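PDB 1EER: erythropoietin from Homo sapiens, which binds and dimerises the erythropoietin receptor, activating JAK2 and thereby controlling the proliferation and differentiation of red blood cells. Local coordinates for residues A[40-45]-A[67-72]; A[7-12]-A[152-157]. The protein carries 5 engineered substitutions. One frame throughout, in Å; residues are numbered along the deposited sequence.

Overall arrangement
Contact 2 lies within the four-helix bundle of this EPO/TPO-family cytokine, joining the first and last long helices, 9-25 and 138-161, near the chain ends; contact 1 packs strand 34-41 and the loop after it onto helix 56-82, one of the bundle's helices. The centres lie about 17 Å apart, and in sequence contact 2 encloses contact 1. The two meet physically: L67 CD1 of contact 1 packs on L153 CD1 of contact 2 at 3.6 Å, and D43 O lies 3.3 Å from K152 CE. There is no catalytic site; the functional surfaces are those facing two other protein chains, touched by T44 and K45 in contact 1 and by residues of both segments in contact 2.

Contact 1: residues A[40-45]-A[67-72]; sequences TVPDTK and LALLSE
L69 of helix 56-82 lies against the backbone of T40, V41 and P42, on the way from strand 34-41 into the following loop. Its CB carries CG anti to the backbone N (chi1 164°), which brings the branch point to 3.7 Å from P42 N. From there the two methyls part. CD1 reaches T40 O at 3.3 Å and also touches T40 CG2, the two side chains crossing at about a right angle; CD2 lies 3.7 Å from V41 O and packs on P42 CB. The next residue, L70, takes the CG side of the proline ring, P42 CG lying 3.8 Å from L70 CG, while P42 CD sits between L70 and L69.

V41 points away from the helix and packs on I133 of strand 133-137, with which it also shares backbone hydrogen bonds. Beyond the proline, D43 OD1 accepts from K45 N at 2.9 Å, an Asx turn, while D43 OD2 forms a salt bridge with R131.

No hydrogen bond spans the two segments. Strand 34-41 is joined to helix 56-82 here by van der Waals packing, not by directional bonds, with leucine methyls lying against peptide groups and a rigid proline ring.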
# COMPACT_ATOMS: atom_id res chain seq x y z
N THR A 40 18.99 3.69 -17.49
CA THR A 40 19.48 4.31 -16.28
C THR A 40 18.35 4.45 -15.26
O THR A 40 17.23 4.82 -15.60
CB THR A 40 20.06 5.70 -16.58
OG1 THR A 40 21.08 5.58 -17.58
CG2 THR A 40 20.64 6.33 -15.32
N VAL A 41 18.63 4.13 -14.01
CA VAL A 41 17.62 4.21 -12.96
C VAL A 41 18.19 4.91 -11.75
O VAL A 41 19.40 5.09 -11.64
CB VAL A 41 17.16 2.79 -12.56
CG1 VAL A 41 16.32 2.19 -13.67
CG2 VAL A 41 18.36 1.90 -12.27
N PRO A 42 17.33 5.35 -10.82
CA PRO A 42 17.94 6.03 -9.67
C PRO A 42 18.49 5.02 -8.66
O PRO A 42 18.30 3.81 -8.80
CB PRO A 42 16.80 6.87 -9.10
CG PRO A 42 15.54 6.16 -9.54
CD PRO A 42 15.86 5.27 -10.72
N ASP A 43 19.21 5.52 -7.67
CA ASP A 43 19.73 4.65 -6.63
C ASP A 43 18.64 4.65 -5.58
O ASP A 43 18.13 5.71 -5.23
CB ASP A 43 21.01 5.23 -6.03
CG ASP A 43 21.63 4.31 -4.98
OD1 ASP A 43 20.94 3.38 -4.51
OD2 ASP A 43 22.81 4.52 -4.64
N THR A 44 18.27 3.47 -5.09
CA THR A 44 17.21 3.42 -4.09
C THR A 44 17.67 3.12 -2.66
O THR A 44 16.87 3.15 -1.72
CB THR A 44 16.13 2.38 -4.47
OG1 THR A 44 16.64 1.06 -4.28
CG2 THR A 44 15.72 2.57 -5.92
N LYS A 45 18.96 2.86 -2.48
CA LYS A 45 19.43 2.55 -1.14
C LYS A 45 19.36 3.74 -0.19
O LYS A 45 19.56 4.89 -0.59
CB LYS A 45 20.86 1.99 -1.17
CG LYS A 45 21.95 3.00 -1.51
CD LYS A 45 23.33 2.32 -1.67
CE LYS A 45 24.17 3.56 -2.00
NZ LYS A 45 25.61 3.37 -2.23
N LEU A 67 12.91 10.48 -8.59
CA LEU A 67 11.59 10.18 -9.15
C LEU A 67 11.53 10.57 -10.62
O LEU A 67 10.92 9.87 -11.43
CB LEU A 67 10.51 10.93 -8.38
CG LEU A 67 9.07 10.45 -8.54
CD1 LEU A 67 8.90 9.09 -7.88
CD2 LEU A 67 8.13 11.50 -7.94
N ALA A 68 12.15 11.71 -10.96
CA ALA A 68 12.18 12.19 -12.33
C ALA A 68 12.90 11.18 -13.23
O ALA A 68 12.42 10.84 -14.30
CB ALA A 68 12.89 13.53 -12.39
N LEU A 69 14.05 10.69 -12.77
CA LEU A 69 14.83 9.72 -13.52
C LEU A 69 14.03 8.44 -13.68
O LEU A 69 14.02 7.82 -14.74
CB LEU A 69 16.15 9.45 -12.78
CG LEU A 69 17.07 8.26 -13.04
CD1 LEU A 69 17.18 7.95 -14.51
CD2 LEU A 69 18.45 8.58 -12.47
N LEU A 70 13.33 8.08 -12.60
CA LEU A 70 12.48 6.89 -12.56
C LEU A 70 11.38 6.99 -13.61
O LEU A 70 11.12 6.03 -14.35
CB LEU A 70 11.85 6.75 -11.16
CG LEU A 70 11.96 5.41 -10.41
CD1 LEU A 70 10.96 5.38 -9.27
CD2 LEU A 70 11.70 4.23 -11.35
N SER A 71 10.73 8.14 -13.68
CA SER A 71 9.66 8.36 -14.65
C SER A 71 10.20 8.13 -16.07
O SER A 71 9.55 7.50 -16.90
CB SER A 71 9.11 9.78 -14.54
OG SER A 71 8.48 9.99 -13.29
N GLU A 72 11.39 8.66 -16.33
CA GLU A 72 12.01 8.52 -17.64
C GLU A 72 12.34 7.06 -17.92
O GLU A 72 12.21 6.59 -19.05
CB GLU A 72 13.29 9.35 -17.73
CG GLU A 72 13.12 10.84 -17.45
CD GLU A 72 14.45 11.57 -17.36
OE1 GLU A 72 15.36 11.24 -18.15
OE2 GLU A 72 14.59 12.46 -16.50

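Contact 2: residues A[7-12]-A[152-157]; sequences CDSRVL and KLKLYT
L12 of helix 9-25 supplies the apolar part of this contact, pointing into the face of helix 138-161 made by L153, K154 and T157. L12 extends to that helix, its first torsion (168°) swinging CG away from its own N, and divides its methyls. L12 CD1 meets L153 CD2 at 3.9 Å as the two leucines slide past each other in opposite directions. L12 CD2 is shared: it reaches T157 CG2 tip to tip, also at 3.9 Å, and touches K154 CD at the same distance where the lysine chain crosses it obliquely. L105 and L109 of helix 91-111 continue this apolar layer, the former against L12 and the latter against T157.

Polar groups border the leucine. K154 brings its CD against L12, and the bends at chi2 and chi3 place K154 NZ beside the start of helix 9-25, 3.4 Å from S9 OG. T157 turns its hydroxyl back on its own helix: OG1 donates to L153 O at 3.2 Å from above the carbonyl plane. That oxygen also accepts from T157 N, and the side-chain bond probably helps set chi1 (-69°), which leaves T157 CG2 facing L12.

The start of helix 9-25 is capped, weakly, by D8, whose OD1 accepts from R10 N, while D8 O takes both V11 N and L12 N. Just before it, C7 is disulfide-bonded to C161, tying the two chain ends together.

This is the antiparallel pairing of first and last helices that characterises the four-helix cytokine bundle. Labour is divided within it: leucine and threonine methyls join the helices in the interior, the lysine provides both apolar cover and a charged tip, and the C7-C161 disulfide adds a covalent link beside the packing.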
# COMPACT_ATOMS: atom_id res chain seq x y z
N CYS A 7 -0.09 13.39 2.19
CA CYS A 7 0.12 13.21 3.62
C CYS A 7 -0.86 12.21 4.19
O CYS A 7 -0.85 11.92 5.39
CB CYS A 7 -0.01 14.55 4.34
SG CYS A 7 1.44 15.58 4.00
N ASP A 8 -1.73 11.68 3.33
CA ASP A 8 -2.69 10.68 3.74
C ASP A 8 -2.06 9.35 3.35
O ASP A 8 -2.01 8.99 2.18
CB ASP A 8 -4.02 10.88 3.02
CG ASP A 8 -5.07 9.86 3.41
OD1 ASP A 8 -4.72 8.68 3.62
OD2 ASP A 8 -6.25 10.24 3.51
N SER A 9 -1.55 8.65 4.35
CA SER A 9 -0.90 7.37 4.15
C SER A 9 -1.57 6.48 3.10
O SER A 9 -0.91 5.98 2.18
CB SER A 9 -0.81 6.62 5.48
OG SER A 9 0.42 6.90 6.11
N ARG A 10 -2.88 6.27 3.24
CA ARG A 10 -3.64 5.42 2.34
C ARG A 10 -3.53 5.86 0.89
O ARG A 10 -3.56 5.04 -0.03
CB ARG A 10 -5.12 5.41 2.74
CG ARG A 10 -5.43 4.94 4.16
CD ARG A 10 -4.22 4.39 4.88
NE ARG A 10 -4.30 2.95 5.10
CZ ARG A 10 -3.27 2.19 5.42
NH1 ARG A 10 -2.06 2.73 5.57
NH2 ARG A 10 -3.43 0.88 5.60
N VAL A 11 -3.43 7.17 0.68
CA VAL A 11 -3.32 7.71 -0.66
C VAL A 11 -1.99 7.30 -1.27
O VAL A 11 -1.95 6.79 -2.39
CB VAL A 11 -3.44 9.26 -0.66
CG1 VAL A 11 -3.28 9.81 -2.09
CG2 VAL A 11 -4.80 9.66 -0.08
N LEU A 12 -0.91 7.51 -0.53
CA LEU A 12 0.41 7.15 -1.04
C LEU A 12 0.57 5.64 -1.11
O LEU A 12 1.17 5.11 -2.04
CB LEU A 12 1.49 7.75 -0.15
CG LEU A 12 2.92 7.24 -0.38
CD1 LEU A 12 3.26 7.27 -1.87
CD2 LEU A 12 3.88 8.10 0.41
N LYS A 152 13.07 5.83 0.19
CA LYS A 152 13.31 7.25 0.42
C LYS A 152 12.10 8.12 0.10
O LYS A 152 11.91 9.16 0.73
CB LYS A 152 14.54 7.72 -0.37
CG LYS A 152 14.37 7.74 -1.86
CD LYS A 152 15.64 8.25 -2.52
CE LYS A 152 16.67 7.14 -2.63
NZ LYS A 152 18.06 7.64 -2.48
N LEU A 153 11.27 7.71 -0.85
CA LEU A 153 10.08 8.50 -1.15
C LEU A 153 9.19 8.51 0.09
O LEU A 153 8.81 9.57 0.59
CB LEU A 153 9.31 7.92 -2.34
CG LEU A 153 8.25 8.89 -2.87
CD1 LEU A 153 8.14 8.75 -4.37
CD2 LEU A 153 6.91 8.61 -2.22
N LYS A 154 8.87 7.32 0.58
CA LYS A 154 8.04 7.20 1.77
C LYS A 154 8.70 7.94 2.92
O LYS A 154 8.03 8.69 3.63
CB LYS A 154 7.82 5.73 2.14
CG LYS A 154 6.96 5.51 3.37
CD LYS A 154 5.68 6.36 3.35
CE LYS A 154 4.51 5.66 4.06
NZ LYS A 154 3.52 6.61 4.64
N LEU A 155 10.00 7.73 3.10
CA LEU A 155 10.74 8.38 4.18
C LEU A 155 10.66 9.89 4.09
O LEU A 155 10.38 10.56 5.09
CB LEU A 155 12.21 7.94 4.16
CG LEU A 155 12.52 6.53 4.68
CD1 LEU A 155 14.01 6.27 4.57
CD2 LEU A 155 12.04 6.38 6.12
N TYR A 156 10.92 10.44 2.91
CA TYR A 156 10.85 11.87 2.72
C TYR A 156 9.43 12.38 3.03
O TYR A 156 9.24 13.33 3.80
CB TYR A 156 11.24 12.24 1.29
CG TYR A 156 10.83 13.64 0.93
CD1 TYR A 156 11.44 14.74 1.55
CD2 TYR A 156 9.78 13.89 0.04
CE1 TYR A 156 11.01 16.03 1.30
CE2 TYR A 156 9.35 15.18 -0.21
CZ TYR A 156 9.97 16.25 0.43
OH TYR A 156 9.56 17.54 0.22
N THR A 157 8.43 11.73 2.43
CA THR A 157 7.04 12.12 2.63
C THR A 157 6.61 12.09 4.10
O THR A 157 5.86 12.95 4.54
CB THR A 157 6.09 11.21 1.83
OG1 THR A 157 6.25 11.46 0.42
CG2 THR A 157 4.66 11.48 2.21